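Inositol dehydrogenase (Lactobacillus casei, PDB 4MKX) probably oxidises scyllo-inositol with NAD as the hydride acceptor, as a sugar-alcohol dehydrogenase of the Gfo/Idh/MocA family. Local coordinates at residues G104-S109 / N132-L137; V214-L219 / G235-Q240; I162-S167 / E264-K269. All coordinates share one frame; numbering follows the deposited sequence.

Contact 1. Residues G104-S109 / N132-L137; sequences GKHVFS and NLKFQL
His-106 meets the other strand through its ring, which takes the backbone N-H of Lys-134 in its own plane, N of Lys-134 lying 3.0 Å from ND1 of His-106 in a nearly straight bond (172°). The ring gets there with CG anti to the carbonyl carbon (chi1 -59°). ND1 acts as the acceptor, consistent with a ring protonated, if at one nitrogen only, on NE2. Over one face of the ring sits CD2 of Leu-133, a CH-pi contact 4.0 Å from the centroid, while CD1 rests on CA of Gly-104, a fork that suits leucine to the place. With an alanine in place of the histidine, the Lys-134 N-H would probably lose its acceptor and the Leu-133 methyl the ring it lies over.

Beyond the histidine, parallel pairing takes over: Val-107 N bonds Lys-134 O at 2.9 Å, Gln-136 N returns to Val-107 O, and Ser-109 N reaches Gln-136 O. Val-107 CG1 meets the Phe-135 ring edge at CD1 (3.9 Å). On the face covered by helix 304-319, CE2 of Phe-108 and NE2 of Gln-136 approach to 4.0 Å with ring and amide planes 63° apart, NE2 also bonding weakly to Glu-310 O. Strands 106-109 and 135-137, joined through helix 117-128, form a Rossmann beta-alpha-beta unit. An imidazole nitrogen thus replaces a backbone carbonyl, extending the ladder back to the residue before strand 135-137.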
# COMPACT_ATOMS: atom_id res chain seq x y z
N GLY A 104 -46.08 22.12 5.25
CA GLY A 104 -46.32 20.72 4.96
C GLY A 104 -45.35 20.08 3.98
O GLY A 104 -45.72 19.18 3.23
N LYS A 105 -44.09 20.52 3.99
CA LYS A 105 -43.09 19.94 3.09
C LYS A 105 -42.08 19.11 3.86
O LYS A 105 -41.66 19.48 4.96
CB LYS A 105 -42.36 21.03 2.31
CG LYS A 105 -43.27 22.07 1.67
CD LYS A 105 -44.32 21.43 0.76
CE LYS A 105 -45.20 22.50 0.11
NZ LYS A 105 -46.33 21.91 -0.66
N HIS A 106 -41.69 17.97 3.27
CA HIS A 106 -40.60 17.16 3.81
C HIS A 106 -39.30 17.93 3.66
O HIS A 106 -39.14 18.71 2.73
CB HIS A 106 -40.51 15.83 3.06
CG HIS A 106 -41.76 15.02 3.13
ND1 HIS A 106 -42.05 14.19 4.19
CD2 HIS A 106 -42.80 14.90 2.26
CE1 HIS A 106 -43.21 13.60 3.98
NE2 HIS A 106 -43.69 14.01 2.82
N VAL A 107 -38.36 17.71 4.58
CA VAL A 107 -37.18 18.55 4.62
C VAL A 107 -35.86 17.78 4.67
O VAL A 107 -35.66 16.93 5.54
CB VAL A 107 -37.20 19.49 5.85
CG1 VAL A 107 -35.90 20.29 5.93
CG2 VAL A 107 -38.41 20.42 5.77
N PHE A 108 -35.00 18.05 3.69
CA PHE A 108 -33.59 17.68 3.79
C PHE A 108 -32.82 18.97 4.05
O PHE A 108 -32.97 19.95 3.31
CB PHE A 108 -33.11 17.07 2.47
CG PHE A 108 -31.62 16.74 2.45
CD1 PHE A 108 -30.69 17.73 2.15
CD2 PHE A 108 -31.18 15.46 2.70
CE1 PHE A 108 -29.32 17.44 2.12
CE2 PHE A 108 -29.82 15.15 2.67
CZ PHE A 108 -28.89 16.16 2.38
N SER A 109 -31.99 18.98 5.08
CA SER A 109 -31.17 20.17 5.33
C SER A 109 -29.71 19.79 5.35
O SER A 109 -29.34 18.80 5.95
CB SER A 109 -31.55 20.79 6.68
OG SER A 109 -30.73 21.89 6.96
N ASN A 132 -45.23 13.54 11.05
CA ASN A 132 -45.62 12.87 9.81
C ASN A 132 -44.78 13.31 8.61
O ASN A 132 -44.95 12.78 7.50
CB ASN A 132 -47.11 13.09 9.53
CG ASN A 132 -47.46 14.55 9.24
OD1 ASN A 132 -46.94 15.47 9.88
ND2 ASN A 132 -48.36 14.76 8.29
N LEU A 133 -43.89 14.27 8.82
CA LEU A 133 -43.01 14.73 7.75
C LEU A 133 -41.59 14.25 8.01
O LEU A 133 -41.16 14.19 9.16
CB LEU A 133 -43.04 16.25 7.64
CG LEU A 133 -44.42 16.84 7.32
CD1 LEU A 133 -44.41 18.36 7.45
CD2 LEU A 133 -44.84 16.43 5.92
N LYS A 134 -40.90 13.88 6.95
CA LYS A 134 -39.52 13.44 7.05
C LYS A 134 -38.60 14.63 7.28
O LYS A 134 -38.76 15.68 6.66
CB LYS A 134 -39.11 12.73 5.76
CG LYS A 134 -39.94 11.49 5.46
CD LYS A 134 -39.93 10.53 6.63
CE LYS A 134 -40.92 9.40 6.43
NZ LYS A 134 -41.23 8.70 7.71
N PHE A 135 -37.61 14.46 8.17
CA PHE A 135 -36.57 15.47 8.32
C PHE A 135 -35.23 14.76 8.31
O PHE A 135 -35.03 13.79 9.05
CB PHE A 135 -36.73 16.25 9.63
CG PHE A 135 -35.56 17.13 9.94
CD1 PHE A 135 -35.41 18.35 9.29
CD2 PHE A 135 -34.60 16.73 10.86
CE1 PHE A 135 -34.31 19.16 9.55
CE2 PHE A 135 -33.50 17.53 11.12
CZ PHE A 135 -33.36 18.75 10.48
N GLN A 136 -34.31 15.22 7.46
CA GLN A 136 -33.02 14.56 7.31
C GLN A 136 -31.90 15.59 7.22
O GLN A 136 -31.99 16.56 6.47
CB GLN A 136 -33.04 13.68 6.05
CG GLN A 136 -31.80 12.81 5.87
CD GLN A 136 -31.95 11.83 4.73
OE1 GLN A 136 -33.05 11.35 4.44
NE2 GLN A 136 -30.84 11.53 4.05
N LEU A 137 -30.84 15.36 8.00
CA LEU A 137 -29.65 16.21 7.96
C LEU A 137 -28.57 15.60 7.07
O LEU A 137 -28.40 14.38 7.07
CB LEU A 137 -29.09 16.39 9.37
CG LEU A 137 -29.88 17.42 10.16
CD1 LEU A 137 -29.60 17.25 11.65
CD2 LEU A 137 -29.49 18.80 9.68

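Contact 2. Residues V214-L219 / G235-Q240; sequences VWAIGL and GAALMQ
Val-214 to Gly-218 pair antiparallel with Gly-235 to Met-239, the short axes 4.6 Å apart at closest approach and inclined at 164°. Two hydrogen-bonded pairs carry the ladder: Trp-215 with Leu-238, where Leu-238 N lies 3.0 Å from Trp-215 O, and Ile-217 with Ala-236, where Ile-217 N to Ala-236 O and Ala-236 N to Ile-217 O are both 2.9 Å.

On one face, the non-hydrogen-bonded pairs bring side chains together. CG1 of Val-214 touches CG of Met-239 at 3.6 Å, with SD close behind; the two side chains lie side by side, pointing the same way. Turning CG1 anti to the carbonyl carbon (chi1 -55°) sets that methyl against the methionine, whose flexible thioether bends at chi3 and leads away from the valine. Next along, the methyls of Ala-216 and Ala-237 meet at 4.0 Å, and after them Gly-218 faces Gly-235 with CA atoms 4.0 Å apart. The row thus shrinks from branched to small to none; a CB on Gly-235 would come within 3.3 Å of Ile-217 O, a tight fit. Helix 328-347 packs on the larger end of this face, touching Val-214 and Ala-237.

These are neighbouring strands of the mixed sheet in the C-terminal domain of the Gfo/Idh/MocA family, lying between strand 246-252 and the short strand 351-352. The other face, bearing Trp-215, Ile-217, Ala-236 and Leu-238, lies against a second subunit.

There the indole of Trp-215, broad enough to suit a face buried by another chain, has CG2 of Ile-217 over one face, 3.4 Å above its plane and offset toward the rim, while NE1 donates to OD1 of Asn-348 of its own chain. Trp-215 packs on Trp-215 of the second subunit, Leu-238 also touches that tryptophan, and Ile-217 meets Met-239 of the second subunit.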
# COMPACT_ATOMS: atom_id res chain seq x y z
N VAL A 214 -13.47 18.54 26.21
CA VAL A 214 -12.57 18.74 25.08
C VAL A 214 -11.52 19.80 25.38
O VAL A 214 -11.73 20.70 26.20
CB VAL A 214 -13.35 19.20 23.82
CG1 VAL A 214 -14.47 18.22 23.49
CG2 VAL A 214 -13.93 20.59 24.02
N TRP A 215 -10.38 19.68 24.72
CA TRP A 215 -9.40 20.75 24.67
C TRP A 215 -9.00 20.84 23.21
O TRP A 215 -8.88 19.82 22.55
CB TRP A 215 -8.18 20.43 25.54
CG TRP A 215 -7.13 21.52 25.56
CD1 TRP A 215 -7.34 22.87 25.58
CD2 TRP A 215 -5.70 21.33 25.57
NE1 TRP A 215 -6.13 23.53 25.60
CE2 TRP A 215 -5.11 22.61 25.58
CE3 TRP A 215 -4.88 20.21 25.56
CZ2 TRP A 215 -3.73 22.80 25.60
CZ3 TRP A 215 -3.50 20.39 25.58
CH2 TRP A 215 -2.94 21.68 25.59
N ALA A 216 -8.83 22.05 22.70
CA ALA A 216 -8.46 22.25 21.31
C ALA A 216 -7.40 23.33 21.23
O ALA A 216 -7.43 24.33 21.97
CB ALA A 216 -9.68 22.63 20.46
N ILE A 217 -6.44 23.10 20.35
CA ILE A 217 -5.39 24.06 20.09
C ILE A 217 -5.25 24.25 18.59
O ILE A 217 -5.79 23.48 17.80
CB ILE A 217 -4.03 23.64 20.70
CG1 ILE A 217 -3.52 22.33 20.10
CG2 ILE A 217 -4.12 23.52 22.22
CD1 ILE A 217 -2.20 21.86 20.75
N GLY A 218 -4.54 25.29 18.18
CA GLY A 218 -4.43 25.56 16.77
C GLY A 218 -3.35 26.55 16.48
O GLY A 218 -2.77 27.15 17.39
N LEU A 219 -3.09 26.75 15.20
CA LEU A 219 -1.91 27.45 14.78
C LEU A 219 -2.18 28.00 13.40
O LEU A 219 -2.86 27.37 12.59
CB LEU A 219 -0.75 26.45 14.74
CG LEU A 219 0.67 26.81 14.32
CD1 LEU A 219 1.28 27.82 15.26
CD2 LEU A 219 1.51 25.53 14.29
N GLY A 235 -5.92 22.86 13.30
CA GLY A 235 -6.25 22.73 14.70
C GLY A 235 -6.31 21.28 15.07
O GLY A 235 -6.52 20.40 14.23
N ALA A 236 -6.10 21.01 16.35
CA ALA A 236 -6.17 19.66 16.85
C ALA A 236 -6.94 19.67 18.15
O ALA A 236 -6.95 20.66 18.88
CB ALA A 236 -4.76 19.11 17.05
N ALA A 237 -7.59 18.55 18.44
CA ALA A 237 -8.37 18.45 19.65
C ALA A 237 -8.29 17.07 20.26
O ALA A 237 -8.18 16.05 19.56
CB ALA A 237 -9.83 18.81 19.35
N LEU A 238 -8.37 17.03 21.59
CA LEU A 238 -8.48 15.77 22.30
C LEU A 238 -9.81 15.81 23.05
O LEU A 238 -10.17 16.83 23.62
CB LEU A 238 -7.33 15.63 23.29
CG LEU A 238 -7.27 14.35 24.11
CD1 LEU A 238 -7.14 13.12 23.21
CD2 LEU A 238 -6.09 14.47 25.08
N MET A 239 -10.53 14.70 23.02
CA MET A 239 -11.87 14.66 23.58
C MET A 239 -12.02 13.41 24.42
O MET A 239 -11.56 12.33 24.06
CB MET A 239 -12.91 14.66 22.46
CG MET A 239 -12.71 15.79 21.48
SD MET A 239 -14.11 16.01 20.38
CE MET A 239 -14.10 14.43 19.58
N GLN A 240 -12.69 13.57 25.56
CA GLN A 240 -12.98 12.44 26.40
C GLN A 240 -14.48 12.26 26.33
O GLN A 240 -15.23 13.22 26.54
CB GLN A 240 -12.59 12.77 27.83
CG GLN A 240 -12.66 11.62 28.79
CD GLN A 240 -11.94 11.96 30.09
OE1 GLN A 240 -12.20 13.00 30.70
NE2 GLN A 240 -11.02 11.10 30.51

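Contact 3. Residues I162-S167 / E264-K269; sequences ITLIRS and EIIGTK
Ile-162 and Ile-265 mesh on one face of this antiparallel pair: CG2 of Ile-265 is the bump, and CG1, CG2 and CD1 of Ile-162 close round it, the nearest approach being CG1 at 3.8 Å. Ile-165 CG1 lies 4.2 Å from Ile-265 CG2, a looser side. Beta-branched residues suit the place, being stiff and broad close to the backbone. Gly-267, opposite Ile-162, adds no bulk.

A classic beta bulge breaks the rhythm: Thr-163 and Leu-164 both face Ile-266. Its carbonyl oxygen accepts from two amides, Thr-163 N at 2.8 Å and Leu-164 N at 3.3 Å. Thr-163 CG2 meets CG2 of Thr-268 at 3.8 Å.

On the other face Leu-164 CD2 and Ile-266 CD1 lie alongside each other, 4.0 Å apart, and Arg-166 crosses Glu-264. The arginine chain turns at chi3 (59°), swinging its guanidinium over the carboxylate: NH2 of Arg-166 forms a salt bridge to OE1 of Glu-264 at 2.9 Å, edge-on from its own plane but from above that of the carboxylate, the two planes being 83° apart. The charges are shared more widely, since NH2 also pairs with Glu-262, OE1 with Arg-273, and OE2 bonds to Tyr-168 OH of a second subunit.

Strand 162-172 lies between strands 260-267 and 246-252 in the C-terminal sheet, with strand 271-274 beyond 260-267. Helix 197-207 covers Ile-165 and Ile-265, whereas Leu-164 and Arg-166 face the second subunit.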
# COMPACT_ATOMS: atom_id res chain seq x y z
N ILE A 162 -14.88 0.04 21.23
CA ILE A 162 -14.02 1.10 20.71
C ILE A 162 -13.32 1.84 21.83
O ILE A 162 -13.95 2.27 22.78
CB ILE A 162 -14.86 2.07 19.87
CG1 ILE A 162 -15.40 1.34 18.65
CG2 ILE A 162 -14.03 3.30 19.51
CD1 ILE A 162 -16.39 2.14 17.82
N THR A 163 -12.01 1.98 21.74
CA THR A 163 -11.26 2.69 22.77
C THR A 163 -10.84 4.08 22.31
O THR A 163 -10.74 5.00 23.10
CB THR A 163 -10.01 1.92 23.17
OG1 THR A 163 -9.10 1.97 22.09
CG2 THR A 163 -10.33 0.48 23.48
N LEU A 164 -10.58 4.24 21.01
CA LEU A 164 -10.11 5.53 20.52
C LEU A 164 -10.56 5.73 19.07
O LEU A 164 -10.49 4.80 18.27
CB LEU A 164 -8.58 5.62 20.60
CG LEU A 164 -7.92 6.96 20.22
CD1 LEU A 164 -6.66 7.12 21.04
CD2 LEU A 164 -7.57 7.01 18.75
N ILE A 165 -11.00 6.93 18.76
CA ILE A 165 -11.25 7.28 17.37
C ILE A 165 -10.43 8.51 17.01
O ILE A 165 -10.42 9.48 17.75
CB ILE A 165 -12.74 7.54 17.11
CG1 ILE A 165 -13.52 6.25 17.28
CG2 ILE A 165 -12.94 8.03 15.68
CD1 ILE A 165 -15.01 6.40 16.99
N ARG A 166 -9.72 8.44 15.89
CA ARG A 166 -8.97 9.59 15.39
C ARG A 166 -9.59 9.95 14.05
O ARG A 166 -9.75 9.08 13.20
CB ARG A 166 -7.49 9.24 15.19
CG ARG A 166 -6.71 10.37 14.51
CD ARG A 166 -5.20 10.04 14.33
NE ARG A 166 -4.96 8.84 13.53
CZ ARG A 166 -4.90 8.83 12.20
NH1 ARG A 166 -5.09 9.95 11.52
NH2 ARG A 166 -4.68 7.69 11.55
N SER A 167 -9.97 11.20 13.88
CA SER A 167 -10.53 11.61 12.59
C SER A 167 -9.90 12.90 12.11
O SER A 167 -9.74 13.86 12.87
CB SER A 167 -12.06 11.70 12.67
OG SER A 167 -12.64 11.50 11.39
N GLU A 264 -9.80 6.70 11.89
CA GLU A 264 -9.17 5.53 12.47
C GLU A 264 -9.96 5.12 13.70
O GLU A 264 -10.32 5.97 14.52
CB GLU A 264 -7.75 5.92 12.89
CG GLU A 264 -7.06 4.96 13.80
CD GLU A 264 -5.75 5.54 14.27
OE1 GLU A 264 -4.79 5.50 13.47
OE2 GLU A 264 -5.69 6.07 15.39
N ILE A 265 -10.24 3.83 13.81
CA ILE A 265 -10.95 3.31 14.98
C ILE A 265 -10.08 2.23 15.62
O ILE A 265 -9.74 1.24 14.97
CB ILE A 265 -12.32 2.72 14.57
CG1 ILE A 265 -13.14 3.74 13.77
CG2 ILE A 265 -13.10 2.30 15.81
CD1 ILE A 265 -14.39 3.17 13.18
N ILE A 266 -9.71 2.44 16.88
CA ILE A 266 -8.96 1.44 17.63
C ILE A 266 -9.90 0.75 18.60
O ILE A 266 -10.60 1.42 19.37
CB ILE A 266 -7.83 2.09 18.43
CG1 ILE A 266 -6.90 2.86 17.47
CG2 ILE A 266 -7.04 1.02 19.15
CD1 ILE A 266 -5.71 3.50 18.16
N GLY A 267 -9.96 -0.57 18.53
CA GLY A 267 -10.84 -1.33 19.40
C GLY A 267 -10.03 -2.27 20.28
O GLY A 267 -8.80 -2.32 20.20
N THR A 268 -10.72 -3.04 21.11
CA THR A 268 -10.02 -3.94 22.01
C THR A 268 -9.50 -5.17 21.27
O THR A 268 -8.60 -5.84 21.76
CB THR A 268 -10.94 -4.38 23.17
OG1 THR A 268 -12.14 -4.94 22.64
CG2 THR A 268 -11.27 -3.19 24.06
N LYS A 269 -10.05 -5.45 20.08
CA LYS A 269 -9.69 -6.66 19.35
C LYS A 269 -9.06 -6.37 17.99
O LYS A 269 -8.73 -7.30 17.24
CB LYS A 269 -10.92 -7.54 19.13
CG LYS A 269 -11.73 -7.80 20.38
CD LYS A 269 -12.63 -8.99 20.19
CE LYS A 269 -13.37 -8.90 18.87
NZ LYS A 269 -13.97 -10.20 18.45

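Overall arrangement
Contact 1 belongs to the Rossmann domain, while contacts 2 and 3 share the mixed C-terminal sheet, contact 2 nested in the chain loop that contact 3 closes. Their centres are about 18 Å apart; that of contact 1 lies 33 to 34 Å from either. Contact 1 is partly buried, with exposed residues at its loop end, and no other chain touches it; the other two are buried and meet the second subunit. The chemistry follows: parallel pairing extended by a histidine ring acceptor in contact 1, regular antiparallel pairing with almost wholly apolar side chains in contact 2, and a bulge with a buried ion-pair network in contact 3.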